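Local coordinates for MlnD (Bacillus methylotrophicus, PDB 5IL5), which belongs to a trans-AT polyketide synthase associated with macrolactin and supplies its dehydratase domain, of a family that typically removes water from hydroxyacyl intermediates, at residues Leu96-Pro101 against Glu238-Cys243; Ala169-Leu174 against Ser184-Glu189. All blocks are in the same frame, centred on the assembly; numbering follows the deposited sequence.

Contact 1. Residues Leu96-Pro101 against Glu238-Cys243; sequences LSFREP and ENIKEC
Leu-96 to Phe-98 run antiparallel to Glu-238 to Ile-240, with the strand axes 4.8 Å apart at closest approach and their directions at 168°. The pairing illustrates how a double hotdog is assembled: a strand of the predicted N-terminal hotdog joins one of the C-terminal hotdog edge to edge. Leu-96 and Ile-240 form the hydrogen-bonded pair, with Leu-96 N giving its hydrogen to Ile-240 O (2.7 Å) and Ile-240 N returning a bond to Leu-96 O (2.9 Å). Ser-97 and Asn-239 follow as the non-hydrogen-bonded pair, whose CA-H groups point at Glu-238 O (from Ser-97) and Leu-96 O (from Asn-239). The pairing finishes at Phe-98 N, hydrogen-bonded to Glu-238 O (3.0 Å).

The apolar face is built by Leu-96, Ile-240 and Phe-98. Leu-96 CB meets Ile-240 CB at 4.0 Å, while CD1 of the same leucine extends along the partner strand toward Cys-243 CB, 4.4 Å away. Ile-75 of helix 74-86 packs against Leu-96 and Cys-243, and Leu-282 of strand 278-286 touches Ile-240 and Cys-243 from the neighbouring strand. On the other face, Ser-97 and Asn-239 are more accessible. With CG1 placed beside its backbone N (chi1 -52°), Ile-240 sends CD1 obliquely to the Phe-98 ring, where it lies 4.0 Å from Phe-98 CE1.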
loop_
_atom_site.group_PDB
_atom_site.type_symbol
_atom_site.label_atom_id
_atom_site.label_comp_id
_atom_site.label_asym_id
_atom_site.label_seq_id
_atom_site.Cartn_x
_atom_site.Cartn_y
_atom_site.Cartn_z
ATOM N N LEU A 96 -14.483 -18.260 -11.058
ATOM C CA LEU A 96 -14.341 -16.928 -11.621
ATOM C C LEU A 96 -15.655 -16.497 -12.258
ATOM O O LEU A 96 -16.332 -17.291 -12.917
ATOM C CB LEU A 96 -13.219 -16.895 -12.656
ATOM C CG LEU A 96 -11.831 -17.333 -12.189
ATOM C CD1 LEU A 96 -11.664 -18.849 -12.274
ATOM C CD2 LEU A 96 -10.768 -16.639 -13.020
ATOM N N SER A 97 -16.028 -15.239 -12.039
ATOM C CA SER A 97 -17.279 -14.694 -12.553
ATOM C C SER A 97 -17.001 -13.343 -13.196
ATOM O O SER A 97 -16.493 -12.435 -12.533
ATOM C CB SER A 97 -18.310 -14.555 -11.431
ATOM O OG SER A 97 -19.529 -14.056 -11.938
ATOM N N PHE A 98 -17.333 -13.207 -14.477
ATOM C CA PHE A 98 -17.151 -11.959 -15.209
ATOM C C PHE A 98 -18.515 -11.325 -15.445
ATOM O O PHE A 98 -19.384 -11.930 -16.079
ATOM C CB PHE A 98 -16.414 -12.202 -16.524
ATOM C CG PHE A 98 -14.998 -12.678 -16.336
ATOM C CD1 PHE A 98 -14.721 -14.010 -16.061
ATOM C CD2 PHE A 98 -13.941 -11.785 -16.409
ATOM C CE1 PHE A 98 -13.417 -14.437 -15.882
ATOM C CE2 PHE A 98 -12.642 -12.213 -16.231
ATOM C CZ PHE A 98 -12.382 -13.537 -15.966
ATOM N N ARG A 99 -18.693 -10.105 -14.939
ATOM C CA ARG A 99 -19.989 -9.441 -14.941
ATOM C C ARG A 99 -20.069 -8.204 -15.821
ATOM O O ARG A 99 -21.137 -7.925 -16.368
ATOM C CB ARG A 99 -20.370 -9.056 -13.508
ATOM C CG ARG A 99 -20.823 -10.246 -12.693
ATOM C CD ARG A 99 -20.934 -9.929 -11.224
ATOM N NE ARG A 99 -21.733 -8.739 -10.958
ATOM C CZ ARG A 99 -22.160 -8.400 -9.748
ATOM N NH1 ARG A 99 -21.876 -9.163 -8.700
ATOM N NH2 ARG A 99 -22.872 -7.297 -9.587
ATOM N N GLU A 100 -18.988 -7.447 -15.959
ATOM C CA GLU A 100 -18.999 -6.253 -16.788
ATOM C C GLU A 100 -17.673 -6.134 -17.523
ATOM O O GLU A 100 -16.629 -6.538 -16.995
ATOM C CB GLU A 100 -19.238 -4.975 -15.963
ATOM C CG GLU A 100 -20.638 -4.857 -15.365
ATOM C CD GLU A 100 -21.734 -4.716 -16.417
ATOM O OE1 GLU A 100 -21.414 -4.327 -17.568
ATOM O OE2 GLU A 100 -22.912 -4.992 -16.086
ATOM N N PRO A 101 -17.683 -5.601 -18.743
ATOM C CA PRO A 101 -16.426 -5.302 -19.432
ATOM C C PRO A 101 -15.791 -4.017 -18.929
ATOM O O PRO A 101 -16.467 -3.085 -18.485
ATOM C CB PRO A 101 -16.854 -5.160 -20.896
ATOM C CG PRO A 101 -18.259 -4.696 -20.817
ATOM C CD PRO A 101 -18.850 -5.372 -19.613
ATOM N N GLU A 238 -18.967 -15.609 -18.753
ATOM C CA GLU A 238 -19.717 -15.373 -17.524
ATOM C C GLU A 238 -19.111 -16.127 -16.347
ATOM O O GLU A 238 -19.023 -15.586 -15.240
ATOM C CB GLU A 238 -21.183 -15.762 -17.738
ATOM C CG GLU A 238 -22.166 -15.197 -16.711
ATOM C CD GLU A 238 -23.605 -15.216 -17.204
ATOM O OE1 GLU A 238 -23.912 -15.986 -18.146
ATOM O OE2 GLU A 238 -24.426 -14.455 -16.649
ATOM N N ASN A 239 -18.685 -17.372 -16.563
ATOM C CA ASN A 239 -18.145 -18.195 -15.490
ATOM C C ASN A 239 -16.947 -19.000 -15.971
ATOM O O ASN A 239 -16.864 -19.388 -17.137
ATOM C CB ASN A 239 -19.190 -19.160 -14.948
ATOM C CG ASN A 239 -20.243 -18.470 -14.115
ATOM O OD1 ASN A 239 -21.276 -18.053 -14.627
ATOM N ND2 ASN A 239 -19.985 -18.344 -12.820
ATOM N N ILE A 240 -16.000 -19.216 -15.059
ATOM C CA ILE A 240 -14.889 -20.137 -15.277
ATOM C C ILE A 240 -14.656 -20.888 -13.971
ATOM O O ILE A 240 -14.410 -20.267 -12.931
ATOM C CB ILE A 240 -13.607 -19.418 -15.730
ATOM C CG1 ILE A 240 -13.941 -18.528 -16.934
ATOM C CG2 ILE A 240 -12.530 -20.443 -16.077
ATOM C CD1 ILE A 240 -12.750 -17.924 -17.651
ATOM N N LYS A 241 -14.743 -22.217 -14.019
ATOM C CA LYS A 241 -14.705 -22.997 -12.785
ATOM C C LYS A 241 -13.304 -23.021 -12.177
ATOM O O LYS A 241 -13.138 -22.736 -10.986
ATOM C CB LYS A 241 -15.222 -24.418 -13.041
ATOM C CG LYS A 241 -16.732 -24.488 -13.317
ATOM C CD LYS A 241 -17.415 -25.607 -12.516
ATOM C CE LYS A 241 -18.937 -25.643 -12.711
ATOM N NZ LYS A 241 -19.654 -24.526 -12.023
ATOM N N GLU A 242 -12.282 -23.363 -12.965
ATOM C CA GLU A 242 -10.923 -23.453 -12.438
ATOM C C GLU A 242 -9.921 -22.770 -13.353
ATOM O O GLU A 242 -10.068 -22.765 -14.579
ATOM C CB GLU A 242 -10.475 -24.903 -12.232
ATOM C CG GLU A 242 -10.857 -25.476 -10.881
ATOM C CD GLU A 242 -10.363 -26.891 -10.700
ATOM O OE1 GLU A 242 -9.846 -27.466 -11.680
ATOM O OE2 GLU A 242 -10.463 -27.419 -9.573
ATOM N N CYS A 243 -8.882 -22.213 -12.730
ATOM C CA CYS A 243 -7.695 -21.734 -13.435
ATOM C C CYS A 243 -6.466 -22.117 -12.621
ATOM O O CYS A 243 -6.265 -21.606 -11.515
ATOM C CB CYS A 243 -7.744 -20.228 -13.657
ATOM S SG CYS A 243 -6.251 -19.625 -14.443
#

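Contact 2. Residues Ala169-Leu174 against Ser184-Glu189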
loop_
_atom_site.group_PDB
_atom_site.type_symbol
_atom_site.label_atom_id
_atom_site.label_comp_id
_atom_site.label_asym_id
_atom_site.label_seq_id
_atom_site.Cartn_x
_atom_site.Cartn_y
_atom_site.Cartn_z
ATOM N N ALA A 169 -5.827 -15.083 -41.721
ATOM C CA ALA A 169 -7.158 -15.653 -41.907
ATOM C C ALA A 169 -7.814 -15.971 -40.570
ATOM O O ALA A 169 -9.026 -15.787 -40.402
ATOM C CB ALA A 169 -7.067 -16.911 -42.766
ATOM N N PHE A 170 -7.035 -16.468 -39.614
ATOM C CA PHE A 170 -7.586 -16.800 -38.307
ATOM C C PHE A 170 -8.295 -15.601 -37.681
ATOM O O PHE A 170 -9.420 -15.723 -37.179
ATOM C CB PHE A 170 -6.476 -17.315 -37.390
ATOM C CG PHE A 170 -6.932 -17.556 -35.991
ATOM C CD1 PHE A 170 -7.716 -18.653 -35.692
ATOM C CD2 PHE A 170 -6.598 -16.680 -34.979
ATOM C CE1 PHE A 170 -8.153 -18.875 -34.405
ATOM C CE2 PHE A 170 -7.031 -16.895 -33.687
ATOM C CZ PHE A 170 -7.810 -17.993 -33.398
ATOM N N TYR A 171 -7.652 -14.429 -37.691
ATOM C CA TYR A 171 -8.236 -13.266 -37.032
ATOM C C TYR A 171 -9.326 -12.618 -37.868
ATOM O O TYR A 171 -10.262 -12.038 -37.306
ATOM C CB TYR A 171 -7.153 -12.245 -36.689
ATOM C CG TYR A 171 -6.320 -12.684 -35.513
ATOM C CD1 TYR A 171 -6.829 -12.623 -34.226
ATOM C CD2 TYR A 171 -5.037 -13.179 -35.688
ATOM C CE1 TYR A 171 -6.085 -13.033 -33.150
ATOM C CE2 TYR A 171 -4.285 -13.591 -34.614
ATOM C CZ TYR A 171 -4.812 -13.515 -33.346
ATOM O OH TYR A 171 -4.065 -13.922 -32.269
ATOM N N GLN A 172 -9.231 -12.701 -39.198
ATOM C CA GLN A 172 -10.351 -12.284 -40.034
ATOM C C GLN A 172 -11.623 -13.032 -39.657
ATOM O O GLN A 172 -12.717 -12.460 -39.697
ATOM C CB GLN A 172 -10.017 -12.505 -41.514
ATOM C CG GLN A 172 -9.077 -11.461 -42.112
ATOM C CD GLN A 172 -8.339 -11.955 -43.347
ATOM O OE1 GLN A 172 -7.304 -11.399 -43.718
ATOM N NE2 GLN A 172 -8.872 -12.986 -44.000
ATOM N N ARG A 173 -11.501 -14.303 -39.273
ATOM C CA ARG A 173 -12.676 -15.088 -38.910
ATOM C C ARG A 173 -13.217 -14.678 -37.548
ATOM O O ARG A 173 -14.434 -14.577 -37.363
ATOM C CB ARG A 173 -12.326 -16.573 -38.936
ATOM C CG ARG A 173 -12.124 -17.084 -40.340
ATOM C CD ARG A 173 -11.263 -18.320 -40.390
ATOM N NE ARG A 173 -10.898 -18.610 -41.770
ATOM C CZ ARG A 173 -10.547 -19.806 -42.219
ATOM N NH1 ARG A 173 -10.523 -20.846 -41.397
ATOM N NH2 ARG A 173 -10.241 -19.968 -43.502
ATOM N N LEU A 174 -12.334 -14.457 -36.574
ATOM C CA LEU A 174 -12.783 -13.937 -35.287
ATOM C C LEU A 174 -13.471 -12.592 -35.465
ATOM O O LEU A 174 -14.453 -12.290 -34.776
ATOM C CB LEU A 174 -11.599 -13.825 -34.326
ATOM C CG LEU A 174 -10.998 -15.144 -33.833
ATOM C CD1 LEU A 174 -9.868 -14.843 -32.879
ATOM C CD2 LEU A 174 -12.035 -16.022 -33.147
ATOM N N SER A 184 -1.005 -5.992 -30.285
ATOM C CA SER A 184 -0.330 -6.444 -29.078
ATOM C C SER A 184 -0.971 -7.689 -28.485
ATOM O O SER A 184 -0.365 -8.312 -27.608
ATOM C CB SER A 184 -0.334 -5.332 -28.032
ATOM O OG SER A 184 -1.664 -4.948 -27.739
ATOM N N LEU A 185 -2.162 -8.070 -28.943
ATOM C CA LEU A 185 -2.835 -9.277 -28.480
ATOM C C LEU A 185 -2.986 -10.321 -29.582
ATOM O O LEU A 185 -3.751 -11.276 -29.425
ATOM C CB LEU A 185 -4.202 -8.923 -27.903
ATOM C CG LEU A 185 -4.167 -8.195 -26.562
ATOM C CD1 LEU A 185 -5.475 -7.473 -26.305
ATOM C CD2 LEU A 185 -3.891 -9.190 -25.459
ATOM N N LYS A 186 -2.266 -10.158 -30.692
ATOM C CA LYS A 186 -2.331 -11.088 -31.816
ATOM C C LYS A 186 -1.090 -11.977 -31.785
ATOM O O LYS A 186 -0.101 -11.749 -32.482
ATOM C CB LYS A 186 -2.454 -10.322 -33.128
ATOM C CG LYS A 186 -3.832 -9.736 -33.347
ATOM C CD LYS A 186 -4.011 -9.273 -34.773
ATOM C CE LYS A 186 -5.204 -8.356 -34.899
ATOM N NZ LYS A 186 -5.673 -8.270 -36.308
ATOM N N ALA A 187 -1.154 -13.010 -30.944
ATOM C CA ALA A 187 -0.057 -13.950 -30.777
ATOM C C ALA A 187 -0.229 -15.233 -31.585
ATOM O O ALA A 187 0.729 -16.003 -31.702
ATOM C CB ALA A 187 0.099 -14.299 -29.294
ATOM N N ALA A 188 -1.413 -15.487 -32.130
ATOM C CA ALA A 188 -1.653 -16.702 -32.901
ATOM C C ALA A 188 -0.920 -16.645 -34.240
ATOM O O ALA A 188 -1.095 -15.696 -35.011
ATOM C CB ALA A 188 -3.152 -16.896 -33.117
ATOM N N GLU A 189 -0.093 -17.659 -34.508
ATOM C CA GLU A 189 0.582 -17.779 -35.796
ATOM C C GLU A 189 -0.222 -18.617 -36.788
ATOM O O GLU A 189 -0.306 -18.259 -37.967
ATOM C CB GLU A 189 1.984 -18.378 -35.623
ATOM C CG GLU A 189 3.006 -17.443 -34.973
ATOM C CD GLU A 189 4.433 -17.845 -35.280
ATOM O OE1 GLU A 189 4.651 -19.016 -35.657
ATOM O OE2 GLU A 189 5.336 -16.990 -35.144
#
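The Tyr-171 ring is covered on one face by the aliphatic chain of Lys-186 and on the opposite face by Phe-170, its neighbour in the helix. Lys-186 CG sits 3.9 Å from the centroid of the Tyr-171 ring, only 12° off the normal, a well-centred CH-pi contact. Across the ring, Phe-170 CD2 lies over the centre of the tyrosine, and Tyr-171 CE2 in turn occupies the plane at the edge of the phenylalanine ring. Leu-174, one turn further along, places CG over a face of Phe-170, toward the rim.

The example shows how one aromatic side chain can join a helix to the start of a strand, here helix 167-176 and strand 188-194 of the predicted C-terminal hotdog. The Lys-186 chain stays extended beyond CG, sliding back past the tyrosine in the opposite direction, with CB by the CZ end, CG over the centre and CD toward ring CG. Phe-170 has CG anti to its backbone N (chi1 175°), which sends its ring toward the strand, where CE2 touches Ala-188 CB at 3.9 Å. The same methyl packs obliquely against Tyr-171, 3.8 Å from CZ.

At the far end of the tyrosine, the hydroxyl OH accepts a hydrogen bond from Ala-188 N (3.1 Å, 159° at the hydrogen). Gln-223 of helix 215-229 supplies a second partner, its OE1 bonding to that hydroxyl while its NE2 bonds to Leu-185 O, so one amide serves both the hydroxyl and the backbone just before the strand. The buried phenol thus probably accepts from Ala-188 N and gives its own proton to Gln-223 OE1, using both its capacities while Lys-186 and Phe-170 hold its ring.

From the N terminus, the chain passes through the early strands and helix 74-86 to reach strand 92-98 in the predicted N-terminal hotdog, whose end supplies residues 96-101 of contact 1. It passes on through the rest of that half and enters the second, where helix 167-176 and the beginning of strand 188-194 meet in contact 2 after nine intervening residues. The chain then continues through helix 215-229 before residues 238-243 return to strand 92-98 and close contact 1. The short closure lies wholly within the long one, without crossing it. Contact 1 joins the two hotdogs, whereas contact 2 is internal to the second; their centres are about 23 Å apart and they do not touch.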